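Local coordinates for protein (CD58) (Homo sapiens, PDB 1CCZ), which binds its counter-receptor CD2, most likely through its amino-terminal immunoglobulin domain, and as the surface glycoprotein CD58 (LFA-3) probably acts in cell adhesion, at residues A[107-112]-A[138-143]; A[99-104]-A[163-168]; A[23-28]-A[38-43]. All blocks are in the same frame, centred on the assembly; numbering follows the deposited sequence.

The chain is an elongated pair of immunoglobulin-like domains, and the three contacts lie toward its two ends. Interaction 3 comes first along the sequence, in the amino-terminal domain that probably binds CD2, where strand 26-30 pairs with strand 33-39 near the edge of a six-stranded sheet. Interactions 1 and 2 lie at the far end of the molecule, in the C2-set domain, their centres about 56 and 55 Å from that of interaction 3. They are about 9 Å apart centre to centre, interaction 1 nested along the chain inside interaction 2. Interaction 1 pairs strands 109-113 and 138-142 within a three-stranded sheet; interaction 2 joins that sheet's edge strand 100-104 to strand 159-165 of the four-stranded sheet.

Interaction 1. Residues A[107-112]-A[138-143]; sequences NATLTC and TMSYQW. With NAG (2-acetamido-2-deoxy-beta-D-glucopyranose), chain D.
The A108 methyl lies over one face of the W143 indole: CB of A108 is 3.7 Å from the centroid of the W143 five-membered ring and 20° off its normal, a CH-pi contact. What puts the ring there is a chi1 of 69°, with CG wedged between the backbone N and carbonyl carbon of W143. The same indole reaches L110, whose CB is 3.7 Å from W143 CE3. Beside this pair W143 N donates to A108 O at 2.9 Å.

Beyond it the strands run antiparallel. L110 and Y141 bond both ways, L110 N to Y141 O at 2.8 Å being almost straight (177°), and C112 and M139 repeat the pattern. Between them lies the non-hydrogen-bonded pair T111 and S140, whose hydroxyls meet, T111 OG1 to S140 OG 2.8 Å. Each oxygen lies beside its own backbone N, and this turns the two toward one another on the face that also carries T109 and Q142.

N107-A108-T109 is an Asn-X-Thr N-glycosylation sequon. N107 bears an N-acetylglucosamine, ND2 bonded to its C1, and the sugar's O6 makes a weak 3.4 Å hydrogen bond to T109 OG1. A108 and T109 together face E104, a G1 beta bulge where the glycosylated loop enters the strand.

Strand 109-113 is the middle of a three-stranded sheet, with 100-104 on one side and 138-142 on the other. On the L110 and C112 face, the C112-C152 disulfide crosses to strand 150-156, while M139 and Y141 pack on L124 of strand 121-126.

Interaction 2. Residues A[99-104]-A[163-168]; sequences PMIYWE and EMEVVN. With NAG (2-acetamido-2-deoxy-beta-D-glucopyranose), chain D.
Where the two sheets of this immunoglobulin sandwich meet along one edge, strand 100-104 of one faces strand 163-165 of the other; the axes run 26° from parallel and 7.2 Å apart, and I101, W103, E163 and E165 fill the gap. V167 sends its CG1 methyl onto W103 almost along the ring normal, 3.8 Å from the centroid of the five-membered ring and 2° off that normal, a CH-pi contact. The chi1 of W103, 58°, swings the indole so that its face meets this methyl. The six-membered end of the indole carries on past V167, with CZ2 lying 3.4 Å from N168 N; the C105-C169 disulfide follows just beyond.

Further along, I101 and E165 lie side by side, pointing opposite ways, I101 CB 3.8 Å from E165 CG, so the aliphatic part of the glutamate does the touching. CD1 of I101 reaches on to the carbonyl oxygen of E163. At the far end one water donates to both P99 O, at 2.6 Å, and E163 OE2, at 2.7 Å, while E163 OE1 accepts from M164 N.

No direct hydrogen bond joins the two segments, so van der Waals and CH-pi packing, with one water bridge, carries this contact.

Interaction 3. Residues A[23-28]-A[38-43]; sequences LKEVLW and LENSEF
V26 and L38 form an antiparallel hydrogen-bonded pair, V26 N to L38 O at 3.0 Å and L38 N to V26 O at 2.9 Å, at the open end of the hairpin made by strands 26-30 and 33-39. As in other members of the CD2 family, the sheet they belong to probably forms the ligand-binding face. On one face of the sheet V26 CG1 lies at a slant against L38, 3.7 Å from L38 CB and equally near L38 CD1; a chi1 of 63° turns this methyl toward the leucine. Both residues rest on L55 of strand 53-55.

E25 works differently. Its chain leaves with CG beside the backbone N and then runs extended, carrying the carboxylate across to the start of the next turn. There E25 OE2 takes the N-H of N40 at 3.0 Å, met on the anti side and 29° out of the carboxylate plane. N40 and S41 are the middle residues of a type I' turn from E39 to E42, which sends the chain on into strand 42-45. A water also links the turn to K24, donating to K24 O and accepting from S41 N at 2.6 Å.

E39 OE1 stays 5.3 Å from E25 OE2; this like charge would tend to favour protonation, which the N40 N-H may partly offset by stabilising the E25 carboxylate. Two backbone N-H groups of a tight turn are therefore satisfied from segment 23-28, one by a carboxylate and one through water.

Interaction 1. Residues A[107-112]-A[138-143]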
loop_
_atom_site.group_PDB
_atom_site.type_symbol
_atom_site.label_atom_id
_atom_site.label_comp_id
_atom_site.label_asym_id
_atom_site.label_seq_id
_atom_site.Cartn_x
_atom_site.Cartn_y
_atom_site.Cartn_z
ATOM N N ASN A 107 -29.726 -1.340 -21.402
ATOM C CA ASN A 107 -29.044 -2.633 -21.443
ATOM C C ASN A 107 -28.745 -3.156 -20.030
ATOM O O ASN A 107 -27.860 -3.989 -19.845
ATOM C CB ASN A 107 -27.745 -2.502 -22.223
ATOM C CG ASN A 107 -26.914 -1.360 -21.733
ATOM O OD1 ASN A 107 -26.711 -1.219 -20.537
ATOM N ND2 ASN A 107 -26.432 -0.525 -22.643
ATOM N N ALA A 108 -29.480 -2.660 -19.036
ATOM C CA ALA A 108 -29.300 -3.086 -17.653
ATOM C C ALA A 108 -27.840 -3.290 -17.263
ATOM O O ALA A 108 -27.480 -4.298 -16.651
ATOM C CB ALA A 108 -30.081 -4.357 -17.393
ATOM N N THR A 109 -27.005 -2.316 -17.604
ATOM C CA THR A 109 -25.590 -2.378 -17.268
ATOM C C THR A 109 -25.227 -1.340 -16.217
ATOM O O THR A 109 -25.473 -0.152 -16.398
ATOM C CB THR A 109 -24.714 -2.109 -18.483
ATOM O OG1 THR A 109 -25.014 -3.068 -19.498
ATOM C CG2 THR A 109 -23.235 -2.202 -18.097
ATOM N N LEU A 110 -24.627 -1.810 -15.136
ATOM C CA LEU A 110 -24.191 -0.981 -14.026
ATOM C C LEU A 110 -22.666 -0.875 -14.103
ATOM O O LEU A 110 -21.992 -1.873 -14.336
ATOM C CB LEU A 110 -24.614 -1.672 -12.730
ATOM C CG LEU A 110 -24.132 -1.423 -11.297
ATOM C CD1 LEU A 110 -22.666 -1.087 -11.235
ATOM C CD2 LEU A 110 -24.987 -0.339 -10.706
ATOM N N THR A 111 -22.120 0.327 -13.933
ATOM C CA THR A 111 -20.671 0.501 -13.954
ATOM C C THR A 111 -20.199 1.159 -12.675
ATOM O O THR A 111 -20.862 2.052 -12.143
ATOM C CB THR A 111 -20.200 1.385 -15.098
ATOM O OG1 THR A 111 -20.547 0.777 -16.340
ATOM C CG2 THR A 111 -18.679 1.580 -15.027
ATOM N N CYS A 112 -19.056 0.700 -12.179
ATOM C CA CYS A 112 -18.449 1.262 -10.987
ATOM C C CYS A 112 -17.044 1.705 -11.407
ATOM O O CYS A 112 -16.404 1.039 -12.215
ATOM C CB CYS A 112 -18.346 0.222 -9.874
ATOM S SG CYS A 112 -17.441 0.923 -8.460
ATOM N N THR A 138 -12.295 0.547 -13.456
ATOM C CA THR A 138 -13.654 0.610 -13.954
ATOM C C THR A 138 -14.094 -0.852 -14.085
ATOM O O THR A 138 -13.283 -1.735 -14.400
ATOM C CB THR A 138 -13.774 1.389 -15.268
ATOM O OG1 THR A 138 -15.161 1.550 -15.570
ATOM C CG2 THR A 138 -13.089 0.671 -16.416
ATOM N N MET A 139 -15.362 -1.112 -13.785
ATOM C CA MET A 139 -15.915 -2.467 -13.821
ATOM C C MET A 139 -17.385 -2.362 -14.125
ATOM O O MET A 139 -18.076 -1.582 -13.501
ATOM C CB MET A 139 -15.750 -3.121 -12.456
ATOM C CG MET A 139 -16.398 -4.502 -12.324
ATOM S SD MET A 139 -15.929 -5.307 -10.748
ATOM C CE MET A 139 -16.824 -4.295 -9.614
ATOM N N SER A 140 -17.871 -3.141 -15.081
ATOM C CA SER A 140 -19.284 -3.096 -15.425
ATOM C C SER A 140 -19.951 -4.419 -15.117
ATOM O O SER A 140 -19.282 -5.447 -15.009
ATOM C CB SER A 140 -19.445 -2.751 -16.890
ATOM O OG SER A 140 -19.014 -1.417 -17.105
ATOM N N TYR A 141 -21.268 -4.401 -14.977
ATOM C CA TYR A 141 -21.993 -5.614 -14.643
ATOM C C TYR A 141 -23.416 -5.522 -15.161
ATOM O O TYR A 141 -24.090 -4.511 -14.963
ATOM C CB TYR A 141 -21.982 -5.810 -13.119
ATOM C CG TYR A 141 -22.950 -6.854 -12.617
ATOM C CD1 TYR A 141 -22.578 -8.201 -12.506
ATOM C CD2 TYR A 141 -24.244 -6.495 -12.238
ATOM C CE1 TYR A 141 -23.480 -9.159 -12.029
ATOM C CE2 TYR A 141 -25.143 -7.438 -11.765
ATOM C CZ TYR A 141 -24.761 -8.762 -11.661
ATOM O OH TYR A 141 -25.675 -9.672 -11.166
ATOM N N GLN A 142 -23.860 -6.572 -15.844
ATOM C CA GLN A 142 -25.217 -6.614 -16.381
ATOM C C GLN A 142 -26.080 -7.231 -15.281
ATOM O O GLN A 142 -25.887 -8.393 -14.914
ATOM C CB GLN A 142 -25.241 -7.464 -17.645
ATOM C CG GLN A 142 -25.251 -6.651 -18.927
ATOM C CD GLN A 142 -26.302 -7.158 -19.903
ATOM O OE1 GLN A 142 -26.430 -8.372 -20.108
ATOM N NE2 GLN A 142 -27.061 -6.247 -20.499
ATOM N N TRP A 143 -27.016 -6.459 -14.730
ATOM C CA TRP A 143 -27.805 -7.004 -13.638
ATOM C C TRP A 143 -28.954 -7.919 -14.054
ATOM O O TRP A 143 -29.491 -7.830 -15.163
ATOM C CB TRP A 143 -28.306 -5.877 -12.708
ATOM C CG TRP A 143 -29.348 -4.954 -13.291
ATOM C CD1 TRP A 143 -30.686 -5.221 -13.462
ATOM C CD2 TRP A 143 -29.147 -3.607 -13.751
ATOM N NE1 TRP A 143 -31.325 -4.129 -13.999
ATOM C CE2 TRP A 143 -30.413 -3.121 -14.189
ATOM C CE3 TRP A 143 -28.027 -2.764 -13.835
ATOM C CZ2 TRP A 143 -30.590 -1.829 -14.707
ATOM C CZ3 TRP A 143 -28.201 -1.476 -14.346
ATOM C CH2 TRP A 143 -29.478 -1.022 -14.778
HETATM C C1 NAG D . -25.031 -0.589 -22.989
HETATM C C2 NAG D . -24.268 0.625 -22.439
HETATM C C3 NAG D . -22.812 0.529 -22.884
HETATM C C4 NAG D . -22.210 -0.823 -22.461
HETATM C C5 NAG D . -23.100 -1.996 -22.896
HETATM C C6 NAG D . -22.633 -3.303 -22.293
HETATM C C7 NAG D . -25.299 2.188 -24.039
HETATM C C8 NAG D . -25.851 3.591 -24.280
HETATM N N2 NAG D . -24.834 1.921 -22.814
HETATM O O3 NAG D . -22.073 1.588 -22.289
HETATM O O4 NAG D . -20.920 -0.981 -23.038
HETATM O O5 NAG D . -24.459 -1.791 -22.457
HETATM O O6 NAG D . -23.637 -4.299 -22.391
HETATM O O7 NAG D . -25.314 1.368 -24.959
#

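Interaction 2. Residues A[99-104]-A[163-168]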
loop_
_atom_site.group_PDB
_atom_site.type_symbol
_atom_site.label_atom_id
_atom_site.label_comp_id
_atom_site.label_asym_id
_atom_site.label_seq_id
_atom_site.Cartn_x
_atom_site.Cartn_y
_atom_site.Cartn_z
ATOM N N PRO A 99 -15.494 5.331 -4.750
ATOM C CA PRO A 99 -16.009 4.890 -6.047
ATOM C C PRO A 99 -17.285 5.617 -6.481
ATOM O O PRO A 99 -18.047 6.128 -5.643
ATOM C CB PRO A 99 -16.268 3.386 -5.867
ATOM C CG PRO A 99 -15.726 3.024 -4.544
ATOM C CD PRO A 99 -15.532 4.256 -3.735
ATOM N N MET A 100 -17.492 5.665 -7.792
ATOM C CA MET A 100 -18.680 6.268 -8.388
ATOM C C MET A 100 -19.448 5.130 -9.069
ATOM O O MET A 100 -18.859 4.287 -9.754
ATOM C CB MET A 100 -18.315 7.296 -9.461
ATOM C CG MET A 100 -18.176 8.712 -8.951
ATOM S SD MET A 100 -18.037 9.930 -10.299
ATOM C CE MET A 100 -18.988 9.057 -11.691
ATOM N N ILE A 101 -20.760 5.112 -8.875
ATOM C CA ILE A 101 -21.602 4.117 -9.501
ATOM C C ILE A 101 -22.587 4.800 -10.458
ATOM O O ILE A 101 -23.208 5.806 -10.111
ATOM C CB ILE A 101 -22.418 3.340 -8.446
ATOM C CG1 ILE A 101 -21.483 2.529 -7.546
ATOM C CG2 ILE A 101 -23.444 2.452 -9.143
ATOM C CD1 ILE A 101 -22.197 1.862 -6.395
ATOM N N TYR A 102 -22.715 4.276 -11.673
ATOM C CA TYR A 102 -23.696 4.808 -12.613
ATOM C C TYR A 102 -24.231 3.650 -13.462
ATOM O O TYR A 102 -23.701 2.539 -13.398
ATOM C CB TYR A 102 -23.100 5.929 -13.456
ATOM C CG TYR A 102 -21.911 5.545 -14.258
ATOM C CD1 TYR A 102 -20.622 5.641 -13.729
ATOM C CD2 TYR A 102 -22.058 5.152 -15.581
ATOM C CE1 TYR A 102 -19.498 5.356 -14.521
ATOM C CE2 TYR A 102 -20.961 4.865 -16.378
ATOM C CZ TYR A 102 -19.682 4.972 -15.851
ATOM O OH TYR A 102 -18.609 4.721 -16.683
ATOM N N TRP A 103 -25.289 3.876 -14.230
ATOM C CA TRP A 103 -25.856 2.781 -15.006
ATOM C C TRP A 103 -26.548 3.210 -16.269
ATOM O O TRP A 103 -26.803 4.395 -16.485
ATOM C CB TRP A 103 -26.871 2.030 -14.153
ATOM C CG TRP A 103 -27.980 2.931 -13.668
ATOM C CD1 TRP A 103 -29.105 3.293 -14.354
ATOM C CD2 TRP A 103 -28.040 3.623 -12.413
ATOM N NE1 TRP A 103 -29.862 4.170 -13.607
ATOM C CE2 TRP A 103 -29.232 4.391 -12.412
ATOM C CE3 TRP A 103 -27.202 3.669 -11.289
ATOM C CZ2 TRP A 103 -29.607 5.199 -11.327
ATOM C CZ3 TRP A 103 -27.576 4.476 -10.208
ATOM C CH2 TRP A 103 -28.768 5.229 -10.239
ATOM N N GLU A 104 -26.866 2.214 -17.092
ATOM C CA GLU A 104 -27.582 2.402 -18.354
ATOM C C GLU A 104 -28.809 1.483 -18.253
ATOM O O GLU A 104 -28.672 0.264 -18.247
ATOM C CB GLU A 104 -26.691 1.978 -19.515
ATOM C CG GLU A 104 -27.395 1.969 -20.830
ATOM C CD GLU A 104 -28.119 3.268 -21.081
ATOM O OE1 GLU A 104 -27.454 4.329 -21.060
ATOM O OE2 GLU A 104 -29.352 3.231 -21.290
ATOM N N GLU A 163 -19.159 2.854 -2.103
ATOM C CA GLU A 163 -20.295 3.680 -2.425
ATOM C C GLU A 163 -21.439 2.696 -2.549
ATOM O O GLU A 163 -21.241 1.555 -2.949
ATOM C CB GLU A 163 -20.077 4.399 -3.757
ATOM C CG GLU A 163 -21.264 5.236 -4.219
ATOM C CD GLU A 163 -21.644 6.293 -3.196
ATOM O OE1 GLU A 163 -22.264 5.956 -2.155
ATOM O OE2 GLU A 163 -21.312 7.472 -3.429
ATOM N N MET A 164 -22.630 3.124 -2.173
ATOM C CA MET A 164 -23.786 2.263 -2.289
ATOM C C MET A 164 -24.854 3.056 -3.040
ATOM O O MET A 164 -25.071 4.227 -2.747
ATOM C CB MET A 164 -24.268 1.871 -0.901
ATOM C CG MET A 164 -25.376 0.863 -0.951
ATOM S SD MET A 164 -25.670 0.127 0.636
ATOM C CE MET A 164 -24.637 -1.389 0.528
ATOM N N GLU A 165 -25.499 2.443 -4.029
ATOM C CA GLU A 165 -26.527 3.149 -4.789
ATOM C C GLU A 165 -27.695 2.257 -5.168
ATOM O O GLU A 165 -27.515 1.074 -5.432
ATOM C CB GLU A 165 -25.948 3.738 -6.079
ATOM C CG GLU A 165 -24.843 4.776 -5.892
ATOM C CD GLU A 165 -25.293 6.026 -5.152
ATOM O OE1 GLU A 165 -26.514 6.294 -5.053
ATOM O OE2 GLU A 165 -24.409 6.749 -4.659
ATOM N N VAL A 166 -28.895 2.832 -5.190
ATOM C CA VAL A 166 -30.094 2.108 -5.608
ATOM C C VAL A 166 -30.271 2.470 -7.093
ATOM O O VAL A 166 -30.247 3.654 -7.453
ATOM C CB VAL A 166 -31.373 2.570 -4.808
ATOM C CG1 VAL A 166 -32.618 1.855 -5.330
ATOM C CG2 VAL A 166 -31.212 2.285 -3.357
ATOM N N VAL A 167 -30.408 1.466 -7.959
ATOM C CA VAL A 167 -30.614 1.721 -9.393
ATOM C C VAL A 167 -32.073 2.138 -9.638
ATOM O O VAL A 167 -33.007 1.467 -9.188
ATOM C CB VAL A 167 -30.287 0.464 -10.250
ATOM C CG1 VAL A 167 -30.655 0.703 -11.693
ATOM C CG2 VAL A 167 -28.811 0.130 -10.124
ATOM N N ASN A 168 -32.261 3.245 -10.348
ATOM C CA ASN A 168 -33.598 3.781 -10.636
ATOM C C ASN A 168 -33.925 3.618 -12.121
ATOM O O ASN A 168 -33.556 4.465 -12.942
ATOM C CB ASN A 168 -33.637 5.273 -10.223
ATOM C CG ASN A 168 -34.876 6.010 -10.721
ATOM O OD1 ASN A 168 -35.989 5.493 -10.647
ATOM N ND2 ASN A 168 -34.681 7.228 -11.215
HETATM C C1 NAG D . -25.031 -0.589 -22.989
HETATM C C2 NAG D . -24.268 0.625 -22.439
HETATM C C3 NAG D . -22.812 0.529 -22.884
HETATM C C4 NAG D . -22.210 -0.823 -22.461
HETATM C C5 NAG D . -23.100 -1.996 -22.896
HETATM C C6 NAG D . -22.633 -3.303 -22.293
HETATM C C7 NAG D . -25.299 2.188 -24.039
HETATM C C8 NAG D . -25.851 3.591 -24.280
HETATM N N2 NAG D . -24.834 1.921 -22.814
HETATM O O3 NAG D . -22.073 1.588 -22.289
HETATM O O4 NAG D . -20.920 -0.981 -23.038
HETATM O O5 NAG D . -24.459 -1.791 -22.457
HETATM O O6 NAG D . -23.637 -4.299 -22.391
HETATM O O7 NAG D . -25.314 1.368 -24.959
HETATM O O HOH W 1 -19.568 8.207 -5.313
#

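Interaction 3. Residues A[23-28]-A[38-43]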
loop_
_atom_site.group_PDB
_atom_site.type_symbol
_atom_site.label_atom_id
_atom_site.label_comp_id
_atom_site.label_asym_id
_atom_site.label_seq_id
_atom_site.Cartn_x
_atom_site.Cartn_y
_atom_site.Cartn_z
ATOM N N LEU A 23 22.797 -3.721 18.492
ATOM C CA LEU A 23 23.712 -3.626 17.381
ATOM C C LEU A 23 24.696 -2.522 17.713
ATOM O O LEU A 23 24.319 -1.538 18.346
ATOM C CB LEU A 23 22.927 -3.261 16.124
ATOM C CG LEU A 23 22.091 -4.405 15.536
ATOM C CD1 LEU A 23 20.997 -4.829 16.509
ATOM C CD2 LEU A 23 21.480 -3.952 14.212
ATOM N N LYS A 24 25.955 -2.684 17.320
ATOM C CA LYS A 24 26.927 -1.632 17.563
ATOM C C LYS A 24 26.858 -0.735 16.345
ATOM O O LYS A 24 26.890 0.484 16.456
ATOM C CB LYS A 24 28.344 -2.185 17.708
ATOM C CG LYS A 24 28.835 -2.227 19.136
ATOM C CD LYS A 24 28.342 -3.497 19.810
ATOM C CE LYS A 24 28.208 -3.334 21.321
ATOM N NZ LYS A 24 29.317 -2.522 21.932
ATOM N N GLU A 25 26.770 -1.354 15.174
ATOM C CA GLU A 25 26.688 -0.621 13.928
ATOM C C GLU A 25 25.634 -1.267 13.042
ATOM O O GLU A 25 25.327 -2.447 13.193
ATOM C CB GLU A 25 28.040 -0.622 13.222
ATOM C CG GLU A 25 29.154 -0.025 14.062
ATOM C CD GLU A 25 30.496 -0.106 13.366
ATOM O OE1 GLU A 25 31.123 -1.193 13.394
ATOM O OE2 GLU A 25 30.924 0.913 12.777
ATOM N N VAL A 26 25.062 -0.482 12.132
ATOM C CA VAL A 26 24.039 -0.992 11.227
ATOM C C VAL A 26 24.061 -0.180 9.956
ATOM O O VAL A 26 24.324 1.014 9.984
ATOM C CB VAL A 26 22.608 -0.937 11.863
ATOM C CG1 VAL A 26 22.207 0.469 12.151
ATOM C CG2 VAL A 26 21.607 -1.525 10.915
ATOM N N LEU A 27 23.816 -0.834 8.832
ATOM C CA LEU A 27 23.794 -0.151 7.548
ATOM C C LEU A 27 22.522 -0.567 6.775
ATOM O O LEU A 27 22.177 -1.760 6.720
ATOM C CB LEU A 27 25.033 -0.522 6.730
ATOM C CG LEU A 27 25.133 0.040 5.311
ATOM C CD1 LEU A 27 25.169 1.558 5.349
ATOM C CD2 LEU A 27 26.388 -0.480 4.647
ATOM N N TRP A 28 21.823 0.423 6.208
ATOM C CA TRP A 28 20.620 0.171 5.433
ATOM C C TRP A 28 20.880 0.604 4.014
ATOM O O TRP A 28 21.428 1.701 3.766
ATOM C CB TRP A 28 19.440 0.961 5.979
ATOM C CG TRP A 28 18.793 0.288 7.124
ATOM C CD1 TRP A 28 19.040 0.507 8.448
ATOM C CD2 TRP A 28 17.753 -0.703 7.063
ATOM N NE1 TRP A 28 18.218 -0.280 9.216
ATOM C CE2 TRP A 28 17.418 -1.033 8.395
ATOM C CE3 TRP A 28 17.074 -1.341 6.014
ATOM C CZ2 TRP A 28 16.430 -1.975 8.710
ATOM C CZ3 TRP A 28 16.092 -2.280 6.328
ATOM C CH2 TRP A 28 15.780 -2.585 7.666
ATOM N N LEU A 38 24.601 3.620 11.218
ATOM C CA LEU A 38 25.061 3.898 12.579
ATOM C C LEU A 38 26.454 3.275 12.438
ATOM O O LEU A 38 26.605 2.051 12.431
ATOM C CB LEU A 38 24.261 3.140 13.633
ATOM C CG LEU A 38 22.896 3.745 13.969
ATOM C CD1 LEU A 38 22.202 2.883 15.011
ATOM C CD2 LEU A 38 23.067 5.174 14.482
ATOM N N GLU A 39 27.454 4.131 12.265
ATOM C CA GLU A 39 28.828 3.698 12.055
ATOM C C GLU A 39 29.819 4.459 12.945
ATOM O O GLU A 39 29.842 5.689 12.931
ATOM C CB GLU A 39 29.190 3.923 10.581
ATOM C CG GLU A 39 30.539 3.363 10.159
ATOM C CD GLU A 39 30.804 3.552 8.687
ATOM O OE1 GLU A 39 30.270 2.758 7.886
ATOM O OE2 GLU A 39 31.535 4.498 8.331
ATOM N N ASN A 40 30.638 3.728 13.705
ATOM C CA ASN A 40 31.629 4.358 14.562
ATOM C C ASN A 40 30.921 5.343 15.467
ATOM O O ASN A 40 31.412 6.462 15.661
ATOM C CB ASN A 40 32.650 5.135 13.729
ATOM C CG ASN A 40 33.422 4.258 12.775
ATOM O OD1 ASN A 40 33.940 3.209 13.167
ATOM N ND2 ASN A 40 33.514 4.687 11.506
ATOM N N SER A 41 29.757 4.949 15.981
ATOM C CA SER A 41 28.983 5.801 16.897
ATOM C C SER A 41 28.394 7.080 16.328
ATOM O O SER A 41 27.995 7.979 17.074
ATOM C CB SER A 41 29.839 6.172 18.097
ATOM O OG SER A 41 30.175 5.004 18.824
ATOM N N GLU A 42 28.352 7.176 15.012
ATOM C CA GLU A 42 27.789 8.346 14.389
ATOM C C GLU A 42 26.658 7.947 13.474
ATOM O O GLU A 42 26.694 6.895 12.846
ATOM C CB GLU A 42 28.844 9.058 13.572
ATOM C CG GLU A 42 30.101 9.353 14.324
ATOM C CD GLU A 42 31.023 10.176 13.493
ATOM O OE1 GLU A 42 31.485 9.664 12.452
ATOM O OE2 GLU A 42 31.275 11.345 13.860
ATOM N N PHE A 43 25.653 8.801 13.384
ATOM C CA PHE A 43 24.541 8.520 12.510
ATOM C C PHE A 43 24.601 9.411 11.292
ATOM O O PHE A 43 25.001 10.576 11.371
ATOM C CB PHE A 43 23.214 8.763 13.209
ATOM C CG PHE A 43 22.070 8.853 12.255
ATOM C CD1 PHE A 43 21.459 7.703 11.777
ATOM C CD2 PHE A 43 21.635 10.088 11.784
ATOM C CE1 PHE A 43 20.429 7.779 10.840
ATOM C CE2 PHE A 43 20.596 10.175 10.839
ATOM C CZ PHE A 43 19.995 9.017 10.367
HETATM O O HOH W 2 28.207 2.884 15.899
#